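Local coordinates for protein putative oxidoreductase molybdopterin-binding subunit (Sulfolobus tokodaii, PDB 4ZOH) that binds a pterin cytosine dinucleotide molybdenum cofactor and probably serves as the molybdenum-bearing subunit of an oxidoreductase of the aldehyde oxidase and xanthine dehydrogenase family, at residues A[379-384]-A[666-671]; A[448-453]-A[484-489]; A[490-495]-A[556-561]. All coordinates share one frame; numbering follows the deposited sequence.

Contact 1 (A[379-384]-A[666-671]). With MCN (pterin cytosine dinucleotide), chain D.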
loop_
_atom_site.group_PDB
_atom_site.type_symbol
_atom_site.label_atom_id
_atom_site.label_comp_id
_atom_site.label_asym_id
_atom_site.label_seq_id
_atom_site.Cartn_x
_atom_site.Cartn_y
_atom_site.Cartn_z
ATOM N N THR A 379 24.647 -18.561 36.144
ATOM C CA THR A 379 26.029 -18.748 35.737
ATOM C C THR A 379 26.559 -17.583 34.868
ATOM O O THR A 379 26.104 -17.350 33.735
ATOM C CB THR A 379 26.208 -20.077 35.013
ATOM O OG1 THR A 379 25.903 -21.122 35.952
ATOM C CG2 THR A 379 27.679 -20.280 34.510
ATOM N N TYR A 380 27.500 -16.849 35.441
ATOM C CA TYR A 380 28.221 -15.832 34.746
ATOM C C TYR A 380 29.283 -16.567 33.973
ATOM O O TYR A 380 30.172 -17.205 34.572
ATOM C CB TYR A 380 28.839 -14.909 35.743
ATOM C CG TYR A 380 27.907 -14.226 36.709
ATOM C CD1 TYR A 380 26.528 -13.982 36.427
ATOM C CD2 TYR A 380 28.407 -13.782 37.934
ATOM C CE1 TYR A 380 25.697 -13.360 37.372
ATOM C CE2 TYR A 380 27.591 -13.144 38.865
ATOM C CZ TYR A 380 26.246 -12.923 38.575
ATOM O OH TYR A 380 25.497 -12.264 39.544
ATOM N N ASP A 381 29.223 -16.504 32.631
ATOM C CA ASP A 381 29.938 -17.522 31.851
ATOM C C ASP A 381 31.397 -17.299 31.524
ATOM O O ASP A 381 32.174 -18.293 31.447
ATOM C CB ASP A 381 29.204 -17.843 30.549
ATOM C CG ASP A 381 28.899 -16.563 29.673
ATOM O OD1 ASP A 381 29.018 -15.388 30.145
ATOM O OD2 ASP A 381 28.493 -16.803 28.503
ATOM N N SER A 382 31.775 -16.049 31.242
ATOM C CA SER A 382 33.127 -15.803 30.732
ATOM C C SER A 382 33.468 -14.341 30.953
ATOM O O SER A 382 32.565 -13.492 31.088
ATOM C CB SER A 382 33.326 -16.202 29.265
ATOM O OG SER A 382 32.680 -15.215 28.502
ATOM N N GLY A 383 34.774 -14.098 31.080
ATOM C CA GLY A 383 35.330 -12.779 31.357
ATOM C C GLY A 383 36.105 -12.770 32.654
ATOM O O GLY A 383 36.424 -13.821 33.213
ATOM N N ASN A 384 36.337 -11.573 33.166
ATOM C CA ASN A 384 37.165 -11.389 34.325
ATOM C C ASN A 384 36.819 -10.099 34.924
ATOM O O ASN A 384 37.341 -9.065 34.479
ATOM C CB ASN A 384 38.668 -11.361 33.929
ATOM C CG ASN A 384 39.615 -11.294 35.142
ATOM O OD1 ASN A 384 39.368 -10.614 36.181
ATOM N ND2 ASN A 384 40.727 -11.964 34.994
ATOM N N GLY A 666 30.639 -15.150 19.087
ATOM C CA GLY A 666 31.407 -14.722 20.296
ATOM C C GLY A 666 30.866 -13.524 21.078
ATOM O O GLY A 666 31.410 -13.133 22.148
ATOM N N SER A 667 29.773 -12.936 20.579
ATOM C CA SER A 667 29.226 -11.685 21.128
ATOM C C SER A 667 28.220 -11.900 22.277
ATOM O O SER A 667 27.558 -12.918 22.343
ATOM C CB SER A 667 28.490 -10.946 19.980
ATOM O OG SER A 667 27.286 -11.638 19.613
ATOM N N LYS A 668 28.081 -10.912 23.148
ATOM C CA LYS A 668 27.051 -10.855 24.146
ATOM C C LYS A 668 26.274 -9.573 23.845
ATOM O O LYS A 668 26.800 -8.675 23.147
ATOM C CB LYS A 668 27.657 -10.767 25.587
ATOM C CG LYS A 668 28.764 -11.820 25.788
ATOM C CD LYS A 668 29.256 -11.915 27.243
ATOM C CE LYS A 668 30.302 -13.041 27.441
ATOM N NZ LYS A 668 30.486 -13.160 28.941
ATOM N N GLY A 669 25.071 -9.453 24.434
ATOM C CA GLY A 669 24.259 -8.295 24.216
ATOM C C GLY A 669 24.627 -7.063 24.981
ATOM O O GLY A 669 24.997 -7.120 26.186
ATOM N N ILE A 670 24.458 -5.920 24.318
ATOM C CA ILE A 670 24.640 -4.636 24.952
ATOM C C ILE A 670 23.373 -3.764 24.888
ATOM O O ILE A 670 23.319 -2.639 25.479
ATOM C CB ILE A 670 25.809 -3.869 24.216
ATOM C CG1 ILE A 670 26.332 -2.704 25.103
ATOM C CG2 ILE A 670 25.304 -3.305 22.849
ATOM C CD1 ILE A 670 27.700 -2.124 24.732
ATOM N N GLY A 671 22.330 -4.225 24.175
ATOM C CA GLY A 671 21.118 -3.333 24.000
ATOM C C GLY A 671 20.617 -2.754 25.292
ATOM O O GLY A 671 20.115 -1.597 25.327
HETATM N N1 MCN D . 26.432 -4.980 19.093
HETATM C C2 MCN D . 27.699 -5.313 18.642
HETATM N N3 MCN D . 28.500 -6.180 19.337
HETATM C C4 MCN D . 28.015 -6.715 20.525
HETATM C C5 MCN D . 26.743 -6.387 20.992
HETATM C C6 MCN D . 25.925 -5.527 20.258
HETATM O O2 MCN D . 28.175 -4.864 17.594
HETATM N N4 MCN D . 28.797 -7.546 21.180
HETATM C "C1'" MCN D . 25.641 -4.065 18.268
HETATM C C2D MCN D . 24.771 -4.872 17.301
HETATM O "O2'" MCN D . 25.372 -5.064 16.056
HETATM C "C3'" MCN D . 23.593 -3.960 17.085
HETATM C C4D MCN D . 23.352 -3.557 18.480
HETATM O O4D MCN D . 24.715 -3.351 19.053
HETATM O "O3'" MCN D . 23.886 -2.849 16.309
HETATM C "C5'" MCN D . 22.631 -4.842 18.844
HETATM O "O5'" MCN D . 22.505 -4.978 20.139
HETATM P PA MCN D . 22.043 -6.367 20.843
HETATM O O1A MCN D . 22.076 -7.598 20.081
HETATM O O2A MCN D . 22.837 -6.205 22.108
HETATM O O3A MCN D . 20.490 -5.834 21.230
HETATM P PB MCN D . 19.267 -5.966 20.184
HETATM O O1B MCN D . 18.647 -7.339 20.384
HETATM O O2B MCN D . 19.571 -5.618 18.794
HETATM O O3B MCN D . 18.377 -4.853 20.739
HETATM C C10 MCN D . 17.376 -5.056 21.775
HETATM C "C9'" MCN D . 17.516 -4.018 22.861
HETATM C "C8'" MCN D . 16.404 -4.002 23.770
HETATM S "S8'" MCN D . 15.922 -5.476 24.596
HETATM C "C7'" MCN D . 15.767 -2.851 24.124
HETATM S "S7'" MCN D . 14.482 -2.786 25.360
HETATM C "C6'" MCN D . 16.178 -1.554 23.622
HETATM C C7 MCN D . 17.631 -1.631 23.047
HETATM O "O9'" MCN D . 17.677 -2.764 22.204
HETATM N "N5'" MCN D . 15.228 -0.972 22.676
HETATM C C4A MCN D . 15.603 -0.092 21.642
HETATM N "N8'" MCN D . 17.930 -0.409 22.239
HETATM C C4B MCN D . 16.987 0.199 21.465
HETATM N "N1'" MCN D . 17.418 1.059 20.540
HETATM C "C2'" MCN D . 16.534 1.628 19.724
HETATM N "N2'" MCN D . 16.992 2.456 18.809
HETATM N "N3'" MCN D . 15.122 1.400 19.828
HETATM C "C4'" MCN D . 14.626 0.530 20.826
HETATM O "O4'" MCN D . 13.381 0.333 20.937
#
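The ammonium group of K668 ends among three oxygens of D381 and S382. Its salt bridge is to D381, with NZ 2.9 Å from OD1 and lying above the carboxylate plane, 40° out of it. D381 and K668 reach this meeting from opposite directions. The same NZ makes two further hydrogen bonds, to S382 O and S382 OG, each at 3.0 Å; at the carbonyl it again stands above the plane. T566 O is another acceptor for NZ, while T565 and T566 hold the D381 carboxylate and K660 O pairs with S382 OG, which should steady the acceptors and favour a charged lysine. The carbons of K668 run extended beyond CG (chi2 -172°, chi3 176°), a reach that spans backbones whose closest CA atoms, K668 CA and S382 CA, are 10.2 Å apart.

Cofactor bonds belong to the backbone of 666-671. K668 O accepts from N4 of the cytosine at 3.0 Å, and the amides of I670 and G671 both donate to phosphate oxygen O2A, the distance from I670 N to O2A being 2.8 Å. I670 CG2 touches the base at C6, 3.5 Å away.

The lysine therefore ties the cofactor loop, which leads from strand 651-655 to helix 673-688, to the turn linking strand 379-380 with helix 385-401.

Contact 2 (A[448-453]-A[484-489]). With MCN (pterin cytosine dinucleotide), chain D.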
loop_
_atom_site.group_PDB
_atom_site.type_symbol
_atom_site.label_atom_id
_atom_site.label_comp_id
_atom_site.label_asym_id
_atom_site.label_seq_id
_atom_site.Cartn_x
_atom_site.Cartn_y
_atom_site.Cartn_z
ATOM N N THR A 448 22.858 -3.981 9.663
ATOM C CA THR A 448 24.254 -3.642 9.271
ATOM C C THR A 448 25.189 -4.723 9.831
ATOM O O THR A 448 26.010 -5.242 9.105
ATOM C CB THR A 448 24.665 -2.272 9.823
ATOM O OG1 THR A 448 23.941 -1.275 9.111
ATOM C CG2 THR A 448 26.146 -2.041 9.615
ATOM N N ALA A 449 25.018 -5.092 11.097
ATOM C CA ALA A 449 25.833 -6.152 11.678
ATOM C C ALA A 449 25.645 -7.460 10.933
ATOM O O ALA A 449 26.639 -8.224 10.670
ATOM C CB ALA A 449 25.592 -6.250 13.185
ATOM N N PHE A 450 24.418 -7.683 10.434
ATOM C CA PHE A 450 24.169 -8.945 9.736
ATOM C C PHE A 450 24.885 -8.949 8.396
ATOM O O PHE A 450 25.400 -9.984 7.917
ATOM C CB PHE A 450 22.654 -9.255 9.618
ATOM C CG PHE A 450 21.998 -9.531 10.939
ATOM C CD1 PHE A 450 22.743 -10.030 12.040
ATOM C CD2 PHE A 450 20.648 -9.331 11.110
ATOM C CE1 PHE A 450 22.130 -10.290 13.282
ATOM C CE2 PHE A 450 20.023 -9.625 12.338
ATOM C CZ PHE A 450 20.759 -10.093 13.413
ATOM N N ALA A 451 24.865 -7.791 7.758
ATOM C CA ALA A 451 25.488 -7.634 6.457
ATOM C C ALA A 451 27.054 -7.811 6.624
ATOM O O ALA A 451 27.652 -8.521 5.847
ATOM C CB ALA A 451 25.134 -6.275 5.869
ATOM N N GLN A 452 27.644 -7.225 7.655
ATOM C CA GLN A 452 29.096 -7.437 8.017
ATOM C C GLN A 452 29.449 -8.934 8.213
ATOM O O GLN A 452 30.443 -9.448 7.627
ATOM C CB GLN A 452 29.442 -6.699 9.332
ATOM C CG GLN A 452 29.225 -5.205 9.298
ATOM C CD GLN A 452 29.369 -4.570 10.682
ATOM O OE1 GLN A 452 28.387 -4.102 11.249
ATOM N NE2 GLN A 452 30.629 -4.534 11.229
ATOM N N ILE A 453 28.626 -9.639 9.001
ATOM C CA ILE A 453 28.766 -11.105 9.195
ATOM C C ILE A 453 28.684 -11.889 7.875
ATOM O O ILE A 453 29.599 -12.662 7.561
ATOM C CB ILE A 453 27.801 -11.663 10.258
ATOM C CG1 ILE A 453 28.173 -11.115 11.632
ATOM C CG2 ILE A 453 27.798 -13.189 10.300
ATOM C CD1 ILE A 453 27.024 -11.256 12.664
ATOM N N SER A 484 18.349 -8.313 24.333
ATOM C CA SER A 484 19.673 -8.048 23.787
ATOM C C SER A 484 20.225 -9.318 23.164
ATOM O O SER A 484 21.361 -9.752 23.427
ATOM C CB SER A 484 20.552 -7.480 24.877
ATOM O OG SER A 484 19.934 -6.321 25.477
ATOM N N ARG A 485 19.398 -9.891 22.303
ATOM C CA ARG A 485 19.642 -11.194 21.718
ATOM C C ARG A 485 19.930 -11.102 20.247
ATOM O O ARG A 485 20.402 -12.057 19.649
ATOM C CB ARG A 485 18.383 -12.122 21.944
ATOM C CG ARG A 485 17.174 -11.781 21.032
ATOM C CD ARG A 485 15.857 -12.495 21.475
ATOM N NE ARG A 485 15.957 -13.943 21.309
ATOM C CZ ARG A 485 15.894 -14.576 20.126
ATOM N NH1 ARG A 485 15.665 -13.862 19.022
ATOM N NH2 ARG A 485 16.037 -15.916 20.035
ATOM N N THR A 486 19.662 -9.963 19.630
ATOM C CA THR A 486 19.594 -9.976 18.159
ATOM C C THR A 486 20.926 -10.195 17.465
ATOM O O THR A 486 21.034 -11.097 16.588
ATOM C CB THR A 486 18.934 -8.721 17.630
ATOM O OG1 THR A 486 17.652 -8.600 18.242
ATOM C CG2 THR A 486 18.807 -8.786 16.164
ATOM N N VAL A 487 21.957 -9.431 17.838
ATOM C CA VAL A 487 23.217 -9.646 17.093
ATOM C C VAL A 487 23.808 -11.045 17.449
ATOM O O VAL A 487 24.403 -11.726 16.613
ATOM C CB VAL A 487 24.253 -8.489 17.261
ATOM C CG1 VAL A 487 24.980 -8.609 18.599
ATOM C CG2 VAL A 487 25.242 -8.516 16.065
ATOM N N THR A 488 23.583 -11.488 18.678
ATOM C CA THR A 488 24.181 -12.753 19.125
ATOM C C THR A 488 23.452 -13.977 18.567
ATOM O O THR A 488 24.062 -14.814 17.895
ATOM C CB THR A 488 24.204 -12.770 20.656
ATOM O OG1 THR A 488 24.930 -11.640 21.063
ATOM C CG2 THR A 488 24.957 -14.016 21.221
ATOM N N ILE A 489 22.166 -14.113 18.922
ATOM C CA ILE A 489 21.370 -15.274 18.464
ATOM C C ILE A 489 20.974 -15.153 16.984
ATOM O O ILE A 489 21.107 -16.119 16.147
ATOM C CB ILE A 489 20.115 -15.449 19.349
ATOM C CG1 ILE A 489 20.481 -15.487 20.849
ATOM C CG2 ILE A 489 19.409 -16.749 18.958
ATOM C CD1 ILE A 489 21.646 -16.425 21.244
HETATM N N1 MCN D . 26.432 -4.980 19.093
HETATM C C2 MCN D . 27.699 -5.313 18.642
HETATM N N3 MCN D . 28.500 -6.180 19.337
HETATM C C4 MCN D . 28.015 -6.715 20.525
HETATM C C5 MCN D . 26.743 -6.387 20.992
HETATM C C6 MCN D . 25.925 -5.527 20.258
HETATM O O2 MCN D . 28.175 -4.864 17.594
HETATM N N4 MCN D . 28.797 -7.546 21.180
HETATM C "C1'" MCN D . 25.641 -4.065 18.268
HETATM C C2D MCN D . 24.771 -4.872 17.301
HETATM O "O2'" MCN D . 25.372 -5.064 16.056
HETATM C "C3'" MCN D . 23.593 -3.960 17.085
HETATM C C4D MCN D . 23.352 -3.557 18.480
HETATM O O4D MCN D . 24.715 -3.351 19.053
HETATM O "O3'" MCN D . 23.886 -2.849 16.309
HETATM C "C5'" MCN D . 22.631 -4.842 18.844
HETATM O "O5'" MCN D . 22.505 -4.978 20.139
HETATM P PA MCN D . 22.043 -6.367 20.843
HETATM O O1A MCN D . 22.076 -7.598 20.081
HETATM O O2A MCN D . 22.837 -6.205 22.108
HETATM O O3A MCN D . 20.490 -5.834 21.230
HETATM P PB MCN D . 19.267 -5.966 20.184
HETATM O O1B MCN D . 18.647 -7.339 20.384
HETATM O O2B MCN D . 19.571 -5.618 18.794
HETATM O O3B MCN D . 18.377 -4.853 20.739
HETATM C C10 MCN D . 17.376 -5.056 21.775
HETATM C "C9'" MCN D . 17.516 -4.018 22.861
HETATM C "C8'" MCN D . 16.404 -4.002 23.770
HETATM S "S8'" MCN D . 15.922 -5.476 24.596
HETATM C "C7'" MCN D . 15.767 -2.851 24.124
HETATM S "S7'" MCN D . 14.482 -2.786 25.360
HETATM C "C6'" MCN D . 16.178 -1.554 23.622
HETATM C C7 MCN D . 17.631 -1.631 23.047
HETATM O "O9'" MCN D . 17.677 -2.764 22.204
HETATM N "N5'" MCN D . 15.228 -0.972 22.676
HETATM C C4A MCN D . 15.603 -0.092 21.642
HETATM N "N8'" MCN D . 17.930 -0.409 22.239
HETATM C C4B MCN D . 16.987 0.199 21.465
HETATM N "N1'" MCN D . 17.418 1.059 20.540
HETATM C "C2'" MCN D . 16.534 1.628 19.724
HETATM N "N2'" MCN D . 16.992 2.456 18.809
HETATM N "N3'" MCN D . 15.122 1.400 19.828
HETATM C "C4'" MCN D . 14.626 0.530 20.826
HETATM O "O4'" MCN D . 13.381 0.333 20.937
#
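The backbones of helix 446-458 and the first turn of helix 486-512 come nearest at A449 and V487, whose CA atoms lie 7.0 Å apart, and residues 486-489 form a wider, pi-type turn. The apolar pair here is A449 CB and V487 CG2, the valine methyl anti to its backbone N, 3.7 Å apart. Beside this pair the F450 ring crosses the T486 side chain at about a right angle. The ring edge meets the backbone, CZ lying 3.3 Å from T486 O, which sits in the ring plane; the same CZ is 3.6 Å from T486 CG2, a methyl that stands off that plane. F450 also packs on L435 and T437 of strand 433-437.

T486 divides its two branches between protein and cofactor. With OG1 anti to the carbonyl carbon (chi1 -56°), the hydroxyl faces the phosphate and donates to the pyrophosphate oxygen O1B at 2.7 Å, and CG2 is left to meet F450. The amide of T486 gives O1B a second bond, that of R485 a weak one, and V487 N reaches O1A at 2.9 Å in a nearly straight bond (169°). V487 CG1 rests against the cytosine at C6, 3.6 Å away, and A449 CB lies beside the ribose hydroxyl O2'.

Chemically, this is an apolar helix-helix contact that adjoins the binding site of the cofactor's phosphates. These are taken up by amides at the start of helix 486-512, where the helix dipole would probably add to the attraction, and the neighbouring hydrocarbon groups pack against the dinucleotide.

Contact 3 (A[490-495]-A[556-561])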
loop_
_atom_site.group_PDB
_atom_site.type_symbol
_atom_site.label_atom_id
_atom_site.label_comp_id
_atom_site.label_asym_id
_atom_site.label_seq_id
_atom_site.Cartn_x
_atom_site.Cartn_y
_atom_site.Cartn_z
ATOM N N GLY A 490 20.469 -13.969 16.621
ATOM C CA GLY A 490 20.108 -13.754 15.233
ATOM C C GLY A 490 21.377 -13.751 14.377
ATOM O O GLY A 490 21.371 -14.237 13.245
ATOM N N GLY A 491 22.485 -13.214 14.894
ATOM C CA GLY A 491 23.736 -13.200 14.054
ATOM C C GLY A 491 24.310 -14.612 13.895
ATOM O O GLY A 491 24.852 -14.986 12.824
ATOM N N SER A 492 24.164 -15.428 14.940
ATOM C CA SER A 492 24.629 -16.822 14.787
ATOM C C SER A 492 23.808 -17.546 13.740
ATOM O O SER A 492 24.387 -18.289 12.889
ATOM C CB SER A 492 24.597 -17.531 16.131
ATOM O OG SER A 492 25.547 -16.931 17.004
ATOM N N ALA A 493 22.476 -17.291 13.723
ATOM C CA ALA A 493 21.677 -17.887 12.615
ATOM C C ALA A 493 22.189 -17.377 11.224
ATOM O O ALA A 493 22.288 -18.141 10.232
ATOM C CB ALA A 493 20.161 -17.655 12.836
ATOM N N VAL A 494 22.530 -16.086 11.158
ATOM C CA VAL A 494 23.073 -15.485 9.904
ATOM C C VAL A 494 24.404 -16.197 9.480
ATOM O O VAL A 494 24.628 -16.547 8.316
ATOM C CB VAL A 494 23.198 -13.929 10.067
ATOM C CG1 VAL A 494 24.142 -13.287 9.021
ATOM C CG2 VAL A 494 21.804 -13.233 10.048
ATOM N N LEU A 495 25.255 -16.461 10.468
ATOM C CA LEU A 495 26.543 -17.102 10.240
ATOM C C LEU A 495 26.338 -18.537 9.685
ATOM O O LEU A 495 26.924 -18.904 8.649
ATOM C CB LEU A 495 27.273 -17.063 11.587
ATOM C CG LEU A 495 28.749 -16.939 11.813
ATOM C CD1 LEU A 495 29.478 -16.176 10.745
ATOM C CD2 LEU A 495 28.922 -16.274 13.176
ATOM N N ALA A 556 18.568 -21.391 7.968
ATOM C CA ALA A 556 19.230 -22.026 9.110
ATOM C C ALA A 556 18.455 -21.636 10.344
ATOM O O ALA A 556 17.926 -20.560 10.436
ATOM C CB ALA A 556 20.667 -21.560 9.229
ATOM N N ILE A 557 18.368 -22.531 11.298
ATOM C CA ILE A 557 17.704 -22.190 12.528
ATOM C C ILE A 557 18.836 -22.467 13.488
ATOM O O ILE A 557 19.411 -23.583 13.468
ATOM C CB ILE A 557 16.479 -23.091 12.816
ATOM C CG1 ILE A 557 15.345 -22.861 11.795
ATOM C CG2 ILE A 557 16.014 -22.919 14.265
ATOM C CD1 ILE A 557 14.195 -23.892 11.861
ATOM N N TYR A 558 19.158 -21.467 14.295
ATOM C CA TYR A 558 20.126 -21.614 15.366
ATOM C C TYR A 558 19.378 -21.843 16.680
ATOM O O TYR A 558 18.787 -20.932 17.233
ATOM C CB TYR A 558 21.066 -20.363 15.421
ATOM C CG TYR A 558 22.090 -20.419 16.548
ATOM C CD1 TYR A 558 23.164 -21.366 16.519
ATOM C CD2 TYR A 558 21.997 -19.555 17.641
ATOM C CE1 TYR A 558 24.106 -21.422 17.558
ATOM C CE2 TYR A 558 22.932 -19.632 18.693
ATOM C CZ TYR A 558 23.979 -20.563 18.628
ATOM O OH TYR A 558 24.885 -20.625 19.618
ATOM N N ASN A 559 19.332 -23.095 17.124
ATOM C CA ASN A 559 18.675 -23.457 18.393
ATOM C C ASN A 559 19.621 -23.035 19.525
ATOM O O ASN A 559 20.798 -23.179 19.410
ATOM C CB ASN A 559 18.299 -24.954 18.436
ATOM C CG ASN A 559 19.455 -25.859 17.995
ATOM O OD1 ASN A 559 20.110 -25.606 16.967
ATOM N ND2 ASN A 559 19.712 -26.934 18.762
ATOM N N VAL A 560 19.114 -22.422 20.566
ATOM C CA VAL A 560 20.016 -21.916 21.633
ATOM C C VAL A 560 20.129 -22.986 22.746
ATOM O O VAL A 560 19.209 -23.147 23.539
ATOM C CB VAL A 560 19.521 -20.573 22.192
ATOM C CG1 VAL A 560 20.352 -20.107 23.419
ATOM C CG2 VAL A 560 19.489 -19.500 21.077
ATOM N N LYS A 561 21.262 -23.689 22.784
ATOM C CA LYS A 561 21.521 -24.694 23.811
ATOM C C LYS A 561 22.146 -24.127 25.091
ATOM O O LYS A 561 21.962 -24.685 26.142
ATOM C CB LYS A 561 22.342 -25.851 23.230
ATOM C CG LYS A 561 21.502 -26.734 22.337
ATOM C CD LYS A 561 22.308 -27.308 21.181
ATOM C CE LYS A 561 21.990 -28.787 20.946
ATOM N NZ LYS A 561 22.992 -29.373 20.013
#
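S492 sets its CB over the face of the Y558 ring, 3.6 Å from the centroid and only 12° off the ring normal, a CH-pi contact placed almost centrally. With CG anti to the backbone N (chi1 178°), the tyrosine ring extends to S492. At the root of the same side chain, Y558 CB packs on A493, 3.8 Å from its N and 3.9 Å from its CB; here the CA atoms of A493 and Y558 are 4.9 Å apart. The small side chains of A493 and A556 probably allow this closeness, with helix and strand axes 7.3 Å apart at closest approach and N-to-C directions at 136°. A556, two residues earlier on the same side of the strand, adds its CB against A493 O at 3.9 Å.

The polar ends turn to partners elsewhere: S492 OG bonds to T488 O, one turn back in its helix, and Y558 OH to H663 ND1, in a loop that also covers S492 through P664 and T665.

The helix contact fades on the other side of the strand and toward its end. I557 directs its CB away from the helix, packing on W420 and on E550 of the second subunit, and N559 packs on K547 of that subunit. Beyond them K561 is exposed and takes no part in the helix packing.

The arrangement is that of a helix lying across one face of a mixed beta-sheet, with 553-559, outermost within this chain, beside 420-427: a helix-on-sheet layer within the molybdopterin cofactor-binding domain.

How the contacts relate
From the N terminus, residues 379-384 open the loop that contact 1 closes only at 666-671, some 280 residues later. Contacts 2 and 3 both nest inside it and follow one another in series: 484-489 returns to 448-453, and then 490-495, the part of helix 486-512 that follows, meets 556-561, the end of strand 553-559 and the residues after it. Helix 486-512 is thus common to both, and F450 CE1 of contact 2 lies 3.4 Å from G491 N of contact 3. Contacts 1 and 2 meet at the cofactor and through S667 OG and T488 OG1, a probable hydrogen bond. Contacts 1 and 3 do not touch. Together they join cofactor loop, helix pair and the sheet's strand 553-559.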